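Local coordinates for protein ribonuclease VapC5 (Mycobacterium tuberculosis, PDB 3DBO) that is the probable toxin of a type II toxin-antitoxin system, a magnesium-dependent PIN-family ribonuclease whose limited RNA cleavage is seen in complex with its antitoxin VapB5, at residues Val48-Val53 against Glu79-Met84. Numbering follows the deposited sequence.
Sequences VATTVV and ESVADM. With NA (sodium ion), chain C.
M84 lays its thioether across strand 47-51 and supplies most of the loop's share of the contact. Its CG stands opposite the backbone N, chi1 -180°, and chi2 is likewise extended, so the chain runs straight out from the loop until it bends at chi3, -58°. SD arrives 3.7 Å from the CG2 methyl of T50, the two side chains crossing at about a right angle. The same sulfur lies 3.8 Å from the carbonyl carbon of A49, while M84 CG rests 4.0 Å from A49 CA. No hydrogen bond joins the two segments; the grip here is van der Waals, close and buried. Beyond the methionine the fit slackens: V81 reaches the strand through one methyl, CG1, 4.2 Å from T50 CG2, and F30 also touches both residues. On the solvent side E79 and A82, the two ends of a type I turn, and D83 after it are exposed and stay clear of the strand. In this PIN domain, helices 52-64 and 68-79 link strand 47-51 to strand 86-87, parallel to it and outermost within this chain, and residues 79-84 form the return of that right-handed crossover. T50 has two differently engaged branches: CG2 faces the loop, whereas OG1 hydrogen-bonds to the carbonyl O of L25, near D26, a predicted magnesium ligand. Next along, T51 N-caps helix 52-64 through a weak bond from V53 N to its OG1, which also binds a sodium ion at 2.7 Å, with L25 O and T54 OG1 as the other ligands. Aromatic packing from the chain of the other protein covers V48, A49 and M84.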
loop_
_atom_site.group_PDB
_atom_site.type_symbol
_atom_site.label_atom_id
_atom_site.label_comp_id
_atom_site.label_asym_id
_atom_site.label_seq_id
_atom_site.Cartn_x
_atom_site.Cartn_y
_atom_site.Cartn_z
ATOM N N VAL B 48 8.864 -8.754 -1.742
ATOM C CA VAL B 48 7.891 -7.704 -1.365
ATOM C C VAL B 48 7.533 -7.704 0.128
ATOM O O VAL B 48 7.539 -8.754 0.781
ATOM C CB VAL B 48 6.586 -7.753 -2.212
ATOM C CG1 VAL B 48 6.869 -7.425 -3.678
ATOM C CG2 VAL B 48 5.867 -9.114 -2.081
ATOM N N ALA B 49 7.259 -6.512 0.656
ATOM C CA ALA B 49 6.685 -6.336 2.001
ATOM C C ALA B 49 5.483 -5.395 1.868
ATOM O O ALA B 49 5.232 -4.838 0.794
ATOM C CB ALA B 49 7.724 -5.742 2.964
ATOM N N THR B 50 4.715 -5.214 2.943
ATOM C CA THR B 50 3.748 -4.131 2.931
ATOM C C THR B 50 3.960 -3.311 4.216
ATOM O O THR B 50 5.009 -3.453 4.882
ATOM C CB THR B 50 2.302 -4.652 2.731
ATOM O OG1 THR B 50 1.415 -3.553 2.503
ATOM C CG2 THR B 50 1.819 -5.522 3.935
ATOM N N THR B 51 3.001 -2.447 4.548
ATOM C CA THR B 51 3.159 -1.660 5.761
ATOM C C THR B 51 1.958 -1.856 6.672
ATOM O O THR B 51 0.934 -2.437 6.286
ATOM C CB THR B 51 3.304 -0.126 5.470
ATOM O OG1 THR B 51 2.020 0.397 5.108
ATOM C CG2 THR B 51 4.337 0.176 4.331
ATOM N N VAL B 52 2.078 -1.318 7.880
ATOM C CA VAL B 52 0.994 -1.363 8.857
ATOM C C VAL B 52 -0.229 -0.592 8.394
ATOM O O VAL B 52 -1.345 -0.884 8.841
ATOM C CB VAL B 52 1.477 -0.811 10.241
ATOM C CG1 VAL B 52 2.416 -1.836 10.895
ATOM C CG2 VAL B 52 2.159 0.564 10.099
ATOM N N VAL B 53 -0.026 0.392 7.514
ATOM C CA VAL B 53 -1.158 1.182 7.002
ATOM C C VAL B 53 -2.078 0.257 6.196
ATOM O O VAL B 53 -3.304 0.342 6.307
ATOM C CB VAL B 53 -0.678 2.377 6.141
ATOM C CG1 VAL B 53 -1.837 3.107 5.524
ATOM C CG2 VAL B 53 0.208 3.333 7.033
ATOM N N GLU B 79 -5.961 -12.009 5.248
ATOM C CA GLU B 79 -5.165 -13.172 5.568
ATOM C C GLU B 79 -3.943 -13.298 4.662
ATOM O O GLU B 79 -2.941 -13.856 5.084
ATOM C CB GLU B 79 -6.030 -14.454 5.522
ATOM C CG GLU B 79 -6.951 -14.590 6.758
ATOM C CD GLU B 79 -8.174 -15.485 6.526
ATOM O OE1 GLU B 79 -8.538 -15.718 5.346
ATOM O OE2 GLU B 79 -8.784 -15.937 7.527
ATOM N N SER B 80 -4.020 -12.780 3.435
ATOM C CA SER B 80 -2.897 -12.892 2.478
ATOM C C SER B 80 -1.623 -12.181 2.956
ATOM O O SER B 80 -0.532 -12.473 2.470
ATOM C CB SER B 80 -3.300 -12.430 1.062
ATOM O OG SER B 80 -3.285 -11.018 0.920
ATOM N N VAL B 81 -1.761 -11.266 3.913
ATOM C CA VAL B 81 -0.570 -10.616 4.470
ATOM C C VAL B 81 -0.040 -11.237 5.752
ATOM O O VAL B 81 0.904 -10.712 6.337
ATOM C CB VAL B 81 -0.750 -9.103 4.628
ATOM C CG1 VAL B 81 -1.039 -8.506 3.280
ATOM C CG2 VAL B 81 -1.865 -8.769 5.586
ATOM N N ALA B 82 -0.618 -12.363 6.171
ATOM C CA ALA B 82 -0.293 -12.916 7.490
ATOM C C ALA B 82 1.179 -13.302 7.654
ATOM O O ALA B 82 1.735 -13.141 8.743
ATOM C CB ALA B 82 -1.228 -14.087 7.849
ATOM N N ASP B 83 1.805 -13.779 6.579
ATOM C CA ASP B 83 3.192 -14.233 6.605
ATOM C C ASP B 83 4.151 -13.137 6.146
ATOM O O ASP B 83 5.378 -13.293 6.271
ATOM C CB ASP B 83 3.390 -15.445 5.682
ATOM C CG ASP B 83 2.476 -16.611 6.014
ATOM O OD1 ASP B 83 1.811 -16.588 7.076
ATOM O OD2 ASP B 83 2.425 -17.554 5.190
ATOM N N MET B 84 3.595 -12.057 5.587
ATOM C CA MET B 84 4.371 -11.018 4.909
ATOM C C MET B 84 4.867 -9.983 5.914
ATOM O O MET B 84 4.128 -9.595 6.819
ATOM C CB MET B 84 3.494 -10.370 3.824
ATOM C CG MET B 84 4.153 -9.252 2.999
ATOM S SD MET B 84 3.063 -8.373 1.850
ATOM C CE MET B 84 2.468 -9.727 0.823
HETATM NA NA NA C . 1.379 -0.348 2.607
#